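BB0689 (Borrelia burgdorferi, PDB 4D53) is an outer surface lipoprotein of the bacterial CAP superfamily whose precise role is not firmly established. Local coordinates at residues Asp35-Ala46 and Ile126-Arg134; Ser84-Trp95 and Arg117-Phe127. All blocks are in the same frame, centred on the assembly; numbering follows the deposited sequence.

Interaction 1 of 2, residues Asp35-Ala46 and Ile126-Arg134; sequences DDTLEKVAKEYA and IFVVLFGKR
Helix 36-46 lies nearly antiparallel over strand 126-134, the two axes 147° apart and 7.9 Å from each other at closest, with Ala42 above Val128 and Leu38 above Leu130. Two alanines one helical turn apart let the backbones come this near. Ala46 CB sits 3.6 Å from Val128 CG2, while Ala42 CB reaches the other branch, CG1, at 3.8 Å, so the forked valine spans one turn of helix. Leu130 pushes deeper. With its CG anti to its own carbonyl carbon (chi1 -57°), it sends CD1 up against the helix backbone, 3.6 Å from Leu38 O, and the same methyl meets Val41 CG1, the two side chains crossing at about a right angle. Leu38 leans back over the strand: CD2 faces Leu130 CB, and CD1 lies 3.8 Å from Gly132 N, where the strand has no side chain of its own.

A capping bond and a salt bridge meet at the start of the helix. Asp35 is the N-cap; its OD2 takes the N-H of Leu38 with the anti lone pair, while OD1 turns to Arg134. Arg134 approaches end-on, NH1 at 3.0 Å and NH2 at 3.2 Å from Asp35 OD1 alone. The oxygen lies in the guanidinium plane, but the carboxylate is turned 48° from it, and NH1 comes from above the carboxylate plane. One aspartate thus caps the helix and ties it to the C-terminal end of the strand, while Arg134 NE has a second acid, Asp72.

Within the CAP fold this is helix-on-sheet packing: helix 64-69 touches Leu38 and Val41 through Ile68, Tyr116 of strand 112-119 packs on Ala46, and Glu80 of strand 75-84 lies against Leu130.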
loop_
_atom_site.group_PDB
_atom_site.type_symbol
_atom_site.label_atom_id
_atom_site.label_comp_id
_atom_site.label_asym_id
_atom_site.label_seq_id
_atom_site.Cartn_x
_atom_site.Cartn_y
_atom_site.Cartn_z
ATOM N N ASP A 35 4.560 7.747 -6.030
ATOM C CA ASP A 35 4.551 9.067 -5.406
ATOM C C ASP A 35 5.276 9.010 -4.058
ATOM O O ASP A 35 4.951 8.145 -3.184
ATOM C CB ASP A 35 3.122 9.520 -5.208
ATOM C CG ASP A 35 3.027 10.900 -4.553
ATOM O OD1 ASP A 35 3.080 11.875 -5.299
ATOM O OD2 ASP A 35 2.871 11.015 -3.306
ATOM N N ASP A 36 6.261 9.900 -3.860
ATOM C CA ASP A 36 7.005 9.959 -2.608
ATOM C C ASP A 36 6.189 10.186 -1.378
ATOM O O ASP A 36 6.520 9.638 -0.321
ATOM C CB ASP A 36 8.062 11.102 -2.648
ATOM C CG ASP A 36 9.143 10.861 -3.657
ATOM O OD1 ASP A 36 9.468 9.702 -3.940
ATOM O OD2 ASP A 36 9.681 11.866 -4.174
ATOM N N THR A 37 5.207 11.040 -1.413
ATOM C CA THR A 37 4.399 11.251 -0.240
ATOM C C THR A 37 3.636 9.981 0.144
ATOM O O THR A 37 3.526 9.668 1.334
ATOM C CB THR A 37 3.443 12.414 -0.414
ATOM O OG1 THR A 37 4.213 13.577 -0.688
ATOM C CG2 THR A 37 2.653 12.725 0.770
ATOM N N LEU A 38 3.033 9.312 -0.840
ATOM C CA LEU A 38 2.286 8.058 -0.546
ATOM C C LEU A 38 3.259 7.027 -0.008
ATOM O O LEU A 38 2.908 6.299 0.921
ATOM C CB LEU A 38 1.532 7.511 -1.755
ATOM C CG LEU A 38 0.376 8.384 -2.234
ATOM C CD1 LEU A 38 -0.350 7.687 -3.391
ATOM C CD2 LEU A 38 -0.618 8.720 -1.146
ATOM N N GLU A 39 4.462 6.926 -0.559
ATOM C CA GLU A 39 5.426 5.966 -0.045
ATOM C C GLU A 39 5.790 6.246 1.438
ATOM O O GLU A 39 5.925 5.323 2.239
ATOM C CB GLU A 39 6.710 5.927 -0.871
ATOM C CG GLU A 39 6.548 5.146 -2.176
ATOM C CD GLU A 39 7.848 4.809 -2.830
ATOM O OE1 GLU A 39 8.740 5.657 -2.749
ATOM O OE2 GLU A 39 8.008 3.772 -3.493
ATOM N N LYS A 40 5.907 7.530 1.776
ATOM C CA LYS A 40 6.274 7.919 3.161
ATOM C C LYS A 40 5.114 7.593 4.126
ATOM O O LYS A 40 5.348 7.016 5.184
ATOM C CB LYS A 40 6.599 9.412 3.234
ATOM C CG LYS A 40 7.048 9.905 4.623
ATOM C CD LYS A 40 6.836 11.385 4.926
ATOM C CE LYS A 40 7.386 12.288 3.842
ATOM N NZ LYS A 40 6.866 13.686 4.038
ATOM N N VAL A 41 3.898 7.904 3.742
ATOM C CA VAL A 41 2.711 7.624 4.577
ATOM C C VAL A 41 2.569 6.097 4.775
ATOM O O VAL A 41 2.297 5.665 5.883
ATOM C CB VAL A 41 1.445 8.253 3.966
ATOM C CG1 VAL A 41 0.187 7.932 4.753
ATOM C CG2 VAL A 41 1.602 9.792 3.895
ATOM N N ALA A 42 2.741 5.314 3.703
ATOM C CA ALA A 42 2.612 3.853 3.779
ATOM C C ALA A 42 3.649 3.268 4.696
ATOM O O ALA A 42 3.344 2.357 5.470
ATOM C CB ALA A 42 2.703 3.237 2.379
ATOM N N LYS A 43 4.907 3.738 4.635
ATOM C CA LYS A 43 5.924 3.258 5.493
ATOM C C LYS A 43 5.679 3.556 6.983
ATOM O O LYS A 43 5.801 2.672 7.825
ATOM C CB LYS A 43 7.329 3.784 5.076
ATOM C CG LYS A 43 8.462 3.272 5.953
ATOM C CD LYS A 43 9.842 3.824 5.482
ATOM C CE LYS A 43 11.000 3.194 6.234
ATOM N NZ LYS A 43 12.289 3.730 5.748
ATOM N N GLU A 44 5.239 4.766 7.255
ATOM C CA GLU A 44 4.991 5.175 8.655
ATOM C C GLU A 44 3.879 4.346 9.258
ATOM O O GLU A 44 3.954 3.870 10.410
ATOM C CB GLU A 44 4.595 6.641 8.705
ATOM C CG GLU A 44 5.806 7.534 8.413
ATOM C CD GLU A 44 5.596 9.041 8.719
ATOM O OE1 GLU A 44 4.508 9.453 9.278
ATOM O OE2 GLU A 44 6.581 9.763 8.364
ATOM N N TYR A 45 2.860 4.136 8.423
ATOM C CA TYR A 45 1.693 3.298 8.873
ATOM C C TYR A 45 2.042 1.819 9.037
ATOM O O TYR A 45 1.656 1.192 10.046
ATOM C CB TYR A 45 0.513 3.500 7.925
ATOM C CG TYR A 45 -0.780 3.032 8.579
ATOM C CD1 TYR A 45 -1.209 3.542 9.798
ATOM C CD2 TYR A 45 -1.603 2.056 7.956
ATOM C CE1 TYR A 45 -2.394 3.147 10.365
ATOM C CE2 TYR A 45 -2.788 1.663 8.513
ATOM C CZ TYR A 45 -3.203 2.207 9.731
ATOM O OH TYR A 45 -4.410 1.842 10.294
ATOM N N ALA A 46 2.816 1.255 8.104
ATOM C CA ALA A 46 3.187 -0.114 8.188
ATOM C C ALA A 46 3.943 -0.370 9.517
ATOM O O ALA A 46 3.753 -1.396 10.231
ATOM C CB ALA A 46 4.070 -0.526 7.009
ATOM N N ILE A 126 4.376 -7.149 6.471
ATOM C CA ILE A 126 3.184 -6.334 6.250
ATOM C C ILE A 126 3.348 -5.523 4.986
ATOM O O ILE A 126 4.373 -4.809 4.834
ATOM C CB ILE A 126 2.913 -5.396 7.414
ATOM C CG1 ILE A 126 2.571 -6.226 8.700
ATOM C CG2 ILE A 126 1.764 -4.447 7.122
ATOM C CD1 ILE A 126 2.397 -5.377 9.945
ATOM N N PHE A 127 2.527 -5.553 4.023
ATOM C CA PHE A 127 2.237 -4.590 2.931
ATOM C C PHE A 127 1.205 -3.562 3.285
ATOM O O PHE A 127 0.079 -3.872 3.821
ATOM C CB PHE A 127 1.790 -5.348 1.680
ATOM C CG PHE A 127 2.850 -6.243 1.103
ATOM C CD1 PHE A 127 3.823 -5.734 0.260
ATOM C CD2 PHE A 127 2.872 -7.594 1.404
ATOM C CE1 PHE A 127 4.800 -6.556 -0.269
ATOM C CE2 PHE A 127 3.844 -8.420 0.875
ATOM C CZ PHE A 127 4.810 -7.902 0.038
ATOM N N VAL A 128 1.670 -2.316 2.999
ATOM C CA VAL A 128 0.714 -1.208 2.917
ATOM C C VAL A 128 0.812 -0.566 1.542
ATOM O O VAL A 128 1.910 -0.051 1.193
ATOM C CB VAL A 128 0.913 -0.130 4.014
ATOM C CG1 VAL A 128 -0.045 1.065 3.850
ATOM C CG2 VAL A 128 0.848 -0.719 5.447
ATOM N N VAL A 129 -0.306 -0.511 0.791
ATOM C CA VAL A 129 -0.284 0.120 -0.561
ATOM C C VAL A 129 -1.374 1.144 -0.644
ATOM O O VAL A 129 -2.513 0.865 -0.351
ATOM C CB VAL A 129 -0.271 -0.887 -1.719
ATOM C CG1 VAL A 129 -0.248 -0.173 -3.088
ATOM C CG2 VAL A 129 0.823 -1.932 -1.552
ATOM N N LEU A 130 -1.008 2.384 -0.979
ATOM C CA LEU A 130 -1.894 3.500 -1.079
ATOM C C LEU A 130 -2.013 3.971 -2.548
ATOM O O LEU A 130 -1.047 3.918 -3.291
ATOM C CB LEU A 130 -1.342 4.693 -0.279
ATOM C CG LEU A 130 -1.076 4.429 1.235
ATOM C CD1 LEU A 130 -0.435 5.618 2.026
ATOM C CD2 LEU A 130 -2.381 4.071 1.901
ATOM N N PHE A 131 -3.203 4.447 -2.851
ATOM C CA PHE A 131 -3.557 4.999 -4.138
ATOM C C PHE A 131 -4.153 6.369 -3.894
ATOM O O PHE A 131 -4.904 6.608 -2.896
ATOM C CB PHE A 131 -4.608 4.137 -4.881
ATOM C CG PHE A 131 -4.214 2.706 -5.099
ATOM C CD1 PHE A 131 -4.315 1.798 -4.073
ATOM C CD2 PHE A 131 -3.762 2.270 -6.306
ATOM C CE1 PHE A 131 -3.899 0.497 -4.246
ATOM C CE2 PHE A 131 -3.399 0.969 -6.524
ATOM C CZ PHE A 131 -3.427 0.060 -5.472
ATOM N N GLY A 132 -3.840 7.324 -4.803
ATOM C CA GLY A 132 -4.346 8.665 -4.593
ATOM C C GLY A 132 -4.462 9.536 -5.861
ATOM O O GLY A 132 -3.835 9.269 -6.858
ATOM N N LYS A 133 -5.267 10.572 -5.745
ATOM C CA LYS A 133 -5.410 11.603 -6.831
ATOM C C LYS A 133 -5.304 12.935 -6.130
ATOM O O LYS A 133 -6.006 13.119 -5.146
ATOM C CB LYS A 133 -6.792 11.422 -7.446
ATOM C CG LYS A 133 -7.248 12.377 -8.538
ATOM C CD LYS A 133 -6.267 12.471 -9.663
ATOM C CE LYS A 133 -6.687 13.605 -10.605
ATOM N NZ LYS A 133 -5.503 14.082 -11.352
ATOM N N ARG A 134 -4.428 13.827 -6.585
ATOM C CA ARG A 134 -4.403 15.231 -6.125
ATOM C C ARG A 134 -5.395 16.156 -6.803
ATOM O O ARG A 134 -5.664 15.976 -7.980
ATOM C CB ARG A 134 -3.044 15.862 -6.363
ATOM C CG ARG A 134 -2.028 15.488 -5.319
ATOM C CD ARG A 134 -0.689 16.165 -5.538
ATOM N NE ARG A 134 0.289 15.746 -4.527
ATOM C CZ ARG A 134 1.066 14.695 -4.641
ATOM N NH1 ARG A 134 1.035 13.968 -5.738
ATOM N NH2 ARG A 134 1.913 14.372 -3.670
#

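Interaction 2 of 2, residues Ser84-Trp95 and Arg117-Phe127; sequences SGIELNRVVNAW and RLKTTDNIDIF
A salt-bridge network of Glu87, Arg117 and Asp125 and a hydrophobic cluster around Phe127 join the end of strand 75-84 and the loop after it to the hairpin of strands 112-119 and 125-134. Ser84 and Ile126 form an antiparallel, non-hydrogen-bonded pair, and Gly85 N then donates to Asp125 O at 2.9 Å, in the carbonyl plane. Gly85 has positive phi, and the chain turns away from the sheet here. Two waters fill in the strand edge: one joins Ser84 OG to Asp125 N, the other accepts from Ile86 N and donates to Asp125 O.

Phe127 is wedged between unlike surfaces. Val91 CG1 lies over one face of the ring, 4.2 Å above its plane; the opposite face carries Arg117 CG, and Ile86 O stands at the edge, 3.6 Å from CE2. Leu88, at about a right angle to Phe127, brings CD1 to 4.0 Å from CZ. Trp95 meets the root of the side chain, CZ2 against Phe127 CB, while Val91 CG2 rests over the indole; Trp95 NE1 is hydrogen-bonded to Leu82 O.

With CG anti to the backbone N (chi1 -173°) and the chain extended from there to NE, Arg117 carries its guanidinium past the phenylalanine to Asp125. Arg117 grips it side-on, NE to Asp125 OD1 and NH2 to Asp125 OD2, both at 2.8 Å. Glu87, bent at chi2, adds only a long salt bridge from OE1 to Arg117 NH2 at 3.7 Å, in the guanidinium plane, while Arg117 NH1 forms a salt bridge with Asp12 of helix 10-26.

Three acids thus share one arginine. Its positive charge probably eases the closeness of Glu87 and Asp125, and the paired bonds to Asp125 fix the rotation of the guanidinium beside the Phe127 ring.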
loop_
_atom_site.group_PDB
_atom_site.type_symbol
_atom_site.label_atom_id
_atom_site.label_comp_id
_atom_site.label_asym_id
_atom_site.label_seq_id
_atom_site.Cartn_x
_atom_site.Cartn_y
_atom_site.Cartn_z
ATOM N N SER A 84 -0.882 -9.036 5.390
ATOM C CA SER A 84 0.078 -9.543 6.368
ATOM C C SER A 84 0.277 -11.021 6.293
ATOM O O SER A 84 -0.659 -11.810 6.095
ATOM C CB SER A 84 -0.455 -9.187 7.748
ATOM O OG SER A 84 0.351 -9.622 8.762
ATOM N N GLY A 85 1.527 -11.438 6.486
ATOM C CA GLY A 85 1.882 -12.803 6.440
ATOM C C GLY A 85 1.744 -13.466 5.077
ATOM O O GLY A 85 1.530 -14.679 4.997
ATOM N N ILE A 86 1.790 -12.694 3.988
ATOM C CA ILE A 86 1.632 -13.243 2.637
ATOM C C ILE A 86 2.927 -12.983 1.830
ATOM O O ILE A 86 3.353 -11.850 1.770
ATOM C CB ILE A 86 0.321 -12.702 1.933
ATOM C CG1 ILE A 86 -0.934 -13.022 2.764
ATOM C CG2 ILE A 86 0.165 -13.321 0.559
ATOM C CD1 ILE A 86 -2.177 -12.342 2.332
ATOM N N GLU A 87 3.457 -13.978 1.141
ATOM C CA GLU A 87 4.683 -13.796 0.324
ATOM C C GLU A 87 4.481 -12.862 -0.849
ATOM O O GLU A 87 3.403 -12.708 -1.456
ATOM C CB GLU A 87 5.273 -15.116 -0.144
ATOM C CG GLU A 87 5.734 -16.041 0.981
ATOM C CD GLU A 87 6.836 -15.463 1.882
ATOM O OE1 GLU A 87 7.665 -14.631 1.417
ATOM O OE2 GLU A 87 6.863 -15.848 3.098
ATOM N N LEU A 88 5.578 -12.245 -1.237
ATOM C CA LEU A 88 5.518 -11.263 -2.316
ATOM C C LEU A 88 4.896 -11.778 -3.592
ATOM O O LEU A 88 4.137 -11.079 -4.215
ATOM C CB LEU A 88 6.979 -10.748 -2.592
ATOM C CG LEU A 88 7.220 -9.791 -3.763
ATOM C CD1 LEU A 88 6.500 -8.482 -3.544
ATOM C CD2 LEU A 88 8.757 -9.586 -3.953
ATOM N N ASN A 89 5.176 -13.033 -3.958
ATOM C CA ASN A 89 4.703 -13.606 -5.194
ATOM C C ASN A 89 3.299 -14.183 -5.072
ATOM O O ASN A 89 2.761 -14.698 -6.024
ATOM C CB ASN A 89 5.702 -14.656 -5.803
ATOM C CG ASN A 89 5.841 -15.892 -4.963
ATOM O OD1 ASN A 89 5.312 -15.983 -3.872
ATOM N ND2 ASN A 89 6.597 -16.860 -5.466
ATOM N N ARG A 90 2.665 -13.979 -3.946
ATOM C CA ARG A 90 1.273 -14.380 -3.702
ATOM C C ARG A 90 0.312 -13.257 -3.367
ATOM O O ARG A 90 -0.910 -13.453 -3.346
ATOM C CB ARG A 90 1.222 -15.382 -2.536
ATOM C CG ARG A 90 1.905 -16.750 -2.800
ATOM C CD ARG A 90 1.545 -17.445 -4.109
ATOM N NE ARG A 90 1.822 -18.899 -3.966
ATOM C CZ ARG A 90 0.994 -19.931 -4.283
ATOM N NH1 ARG A 90 -0.145 -19.748 -4.939
ATOM N NH2 ARG A 90 1.335 -21.203 -3.966
ATOM N N VAL A 91 0.828 -12.086 -3.063
ATOM C CA VAL A 91 0.012 -11.031 -2.506
ATOM C C VAL A 91 -0.997 -10.431 -3.502
ATOM O O VAL A 91 -2.168 -10.122 -3.130
ATOM C CB VAL A 91 0.811 -9.984 -1.746
ATOM C CG1 VAL A 91 1.634 -9.067 -2.654
ATOM C CG2 VAL A 91 -0.114 -9.133 -0.891
ATOM N N VAL A 92 -0.631 -10.296 -4.762
ATOM C CA VAL A 92 -1.537 -9.675 -5.721
ATOM C C VAL A 92 -2.754 -10.600 -5.885
ATOM O O VAL A 92 -3.874 -10.159 -5.846
ATOM C CB VAL A 92 -0.850 -9.389 -7.094
ATOM C CG1 VAL A 92 -1.882 -9.016 -8.132
ATOM C CG2 VAL A 92 0.098 -8.244 -6.848
ATOM N N ASN A 93 -2.510 -11.885 -6.013
ATOM C CA ASN A 93 -3.628 -12.799 -6.108
ATOM C C ASN A 93 -4.453 -12.859 -4.852
ATOM O O ASN A 93 -5.697 -12.964 -4.950
ATOM C CB ASN A 93 -3.198 -14.188 -6.549
ATOM C CG ASN A 93 -2.900 -14.234 -8.054
ATOM O OD1 ASN A 93 -3.458 -13.474 -8.823
ATOM N ND2 ASN A 93 -2.066 -15.134 -8.458
ATOM N N ALA A 94 -3.803 -12.729 -3.680
ATOM C CA ALA A 94 -4.594 -12.684 -2.469
ATOM C C ALA A 94 -5.544 -11.437 -2.417
ATOM O O ALA A 94 -6.754 -11.505 -1.989
ATOM C CB ALA A 94 -3.661 -12.720 -1.261
ATOM N N TRP A 95 -5.063 -10.279 -2.912
ATOM C CA TRP A 95 -5.909 -9.131 -2.994
ATOM C C TRP A 95 -7.013 -9.275 -4.104
ATOM O O TRP A 95 -8.143 -8.875 -3.887
ATOM C CB TRP A 95 -5.047 -7.830 -3.331
ATOM C CG TRP A 95 -4.291 -7.320 -2.146
ATOM C CD1 TRP A 95 -4.725 -7.256 -0.882
ATOM C CD2 TRP A 95 -3.020 -6.668 -2.163
ATOM N NE1 TRP A 95 -3.793 -6.630 -0.089
ATOM C CE2 TRP A 95 -2.701 -6.346 -0.835
ATOM C CE3 TRP A 95 -2.070 -6.449 -3.171
ATOM C CZ2 TRP A 95 -1.555 -5.642 -0.496
ATOM C CZ3 TRP A 95 -0.873 -5.822 -2.829
ATOM C CH2 TRP A 95 -0.649 -5.407 -1.529
ATOM N N ARG A 117 6.702 -2.406 2.249
ATOM C CA ARG A 117 6.700 -3.703 2.856
ATOM C C ARG A 117 7.571 -3.657 4.116
ATOM O O ARG A 117 8.774 -3.429 4.052
ATOM C CB ARG A 117 7.136 -4.808 1.928
ATOM C CG ARG A 117 6.989 -6.209 2.506
ATOM C CD ARG A 117 7.801 -7.266 1.801
ATOM N NE ARG A 117 7.381 -8.630 2.127
ATOM C CZ ARG A 117 7.795 -9.752 1.504
ATOM N NH1 ARG A 117 8.733 -9.733 0.567
ATOM N NH2 ARG A 117 7.314 -10.944 1.828
ATOM N N LEU A 118 6.935 -3.868 5.253
ATOM C CA LEU A 118 7.650 -4.096 6.558
ATOM C C LEU A 118 7.954 -5.537 6.769
ATOM O O LEU A 118 7.082 -6.423 6.742
ATOM C CB LEU A 118 6.828 -3.510 7.710
ATOM C CG LEU A 118 7.421 -3.872 9.078
ATOM C CD1 LEU A 118 8.713 -3.082 9.283
ATOM C CD2 LEU A 118 6.394 -3.492 10.103
ATOM N N LYS A 119 9.265 -5.878 6.823
ATOM C CA LYS A 119 9.671 -7.245 7.050
ATOM C C LYS A 119 10.750 -7.181 8.117
ATOM O O LYS A 119 11.676 -6.326 8.043
ATOM C CB LYS A 119 10.116 -7.798 5.749
ATOM C CG LYS A 119 10.245 -9.256 5.647
ATOM C CD LYS A 119 10.623 -9.633 4.235
ATOM C CE LYS A 119 11.055 -11.086 4.323
ATOM N NZ LYS A 119 11.482 -11.679 3.035
ATOM N N THR A 120 10.546 -7.899 9.204
ATOM C CA THR A 120 11.399 -7.727 10.372
ATOM C C THR A 120 12.062 -9.022 10.711
ATOM O O THR A 120 11.703 -10.069 10.208
ATOM C CB THR A 120 10.675 -7.328 11.616
ATOM O OG1 THR A 120 9.841 -8.438 12.027
ATOM C CG2 THR A 120 9.988 -6.036 11.417
ATOM N N THR A 121 13.011 -8.922 11.634
ATOM C CA THR A 121 13.771 -10.086 12.061
ATOM C C THR A 121 12.962 -10.987 12.911
ATOM O O THR A 121 13.311 -12.145 13.006
ATOM C CB THR A 121 15.103 -9.680 12.776
ATOM O OG1 THR A 121 14.885 -8.698 13.792
ATOM C CG2 THR A 121 16.001 -9.037 11.754
ATOM N N ASP A 122 11.876 -10.474 13.495
ATOM C CA ASP A 122 10.932 -11.303 14.288
ATOM C C ASP A 122 9.683 -11.692 13.479
ATOM O O ASP A 122 8.622 -11.883 14.037
ATOM C CB ASP A 122 10.591 -10.644 15.672
ATOM C CG ASP A 122 9.991 -9.265 15.553
ATOM O OD1 ASP A 122 9.993 -8.624 14.462
ATOM O OD2 ASP A 122 9.491 -8.761 16.577
ATOM N N ASN A 123 9.807 -11.802 12.148
ATOM C CA ASN A 123 8.771 -12.425 11.334
ATOM C C ASN A 123 7.521 -11.589 11.137
ATOM O O ASN A 123 6.520 -12.142 10.854
ATOM C CB ASN A 123 8.309 -13.746 11.933
ATOM C CG ASN A 123 9.357 -14.808 11.852
ATOM O OD1 ASN A 123 10.554 -14.524 11.743
ATOM N ND2 ASN A 123 8.914 -16.052 11.898
ATOM N N ILE A 124 7.583 -10.289 11.315
ATOM C CA ILE A 124 6.545 -9.423 10.831
ATOM C C ILE A 124 6.706 -9.233 9.333
ATOM O O ILE A 124 7.853 -9.157 8.796
ATOM C CB ILE A 124 6.563 -8.125 11.588
ATOM C CG1 ILE A 124 6.231 -8.419 13.038
ATOM C CG2 ILE A 124 5.610 -7.130 10.993
ATOM C CD1 ILE A 124 6.548 -7.253 13.951
ATOM N N ASP A 125 5.571 -9.314 8.609
ATOM C CA ASP A 125 5.562 -9.148 7.138
ATOM C C ASP A 125 4.292 -8.450 6.723
ATOM O O ASP A 125 3.216 -9.141 6.576
ATOM C CB ASP A 125 5.662 -10.490 6.467
ATOM C CG ASP A 125 5.795 -10.408 4.928
ATOM O OD1 ASP A 125 5.646 -9.325 4.273
ATOM O OD2 ASP A 125 6.049 -11.475 4.292
ATOM N N ILE A 126 4.376 -7.149 6.471
ATOM C CA ILE A 126 3.184 -6.334 6.250
ATOM C C ILE A 126 3.348 -5.523 4.986
ATOM O O ILE A 126 4.373 -4.809 4.834
ATOM C CB ILE A 126 2.913 -5.396 7.414
ATOM C CG1 ILE A 126 2.571 -6.226 8.700
ATOM C CG2 ILE A 126 1.764 -4.447 7.122
ATOM C CD1 ILE A 126 2.397 -5.377 9.945
ATOM N N PHE A 127 2.527 -5.553 4.023
ATOM C CA PHE A 127 2.237 -4.590 2.931
ATOM C C PHE A 127 1.205 -3.562 3.285
ATOM O O PHE A 127 0.079 -3.872 3.821
ATOM C CB PHE A 127 1.790 -5.348 1.680
ATOM C CG PHE A 127 2.850 -6.243 1.103
ATOM C CD1 PHE A 127 3.823 -5.734 0.260
ATOM C CD2 PHE A 127 2.872 -7.594 1.404
ATOM C CE1 PHE A 127 4.800 -6.556 -0.269
ATOM C CE2 PHE A 127 3.844 -8.420 0.875
ATOM C CZ PHE A 127 4.810 -7.902 0.038
HETATM O O HOH W 1 3.043 -9.889 9.850
HETATM O O HOH W 2 2.496 -9.863 3.712
#

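From the N terminus, the chain passes helix 10-26 and enters helix 36-52, whose first turns take part in interaction 1 but find their strand partner only after 79 intervening residues. Within that wide loop, strand 75-84 leads into the 84-95 segment, and interaction 2 closes a shorter loop of 21 residues onto 117-127. The second contact is therefore nested in the first. They meet on strand 125-134 and share Ile126 and Phe127: Ile126 faces helix 36-52, Phe127 the other side of the sheet. Val129 touches Trp95 there, while Ala46 packs on Leu118. Together they tie helices on both sides to one sheet.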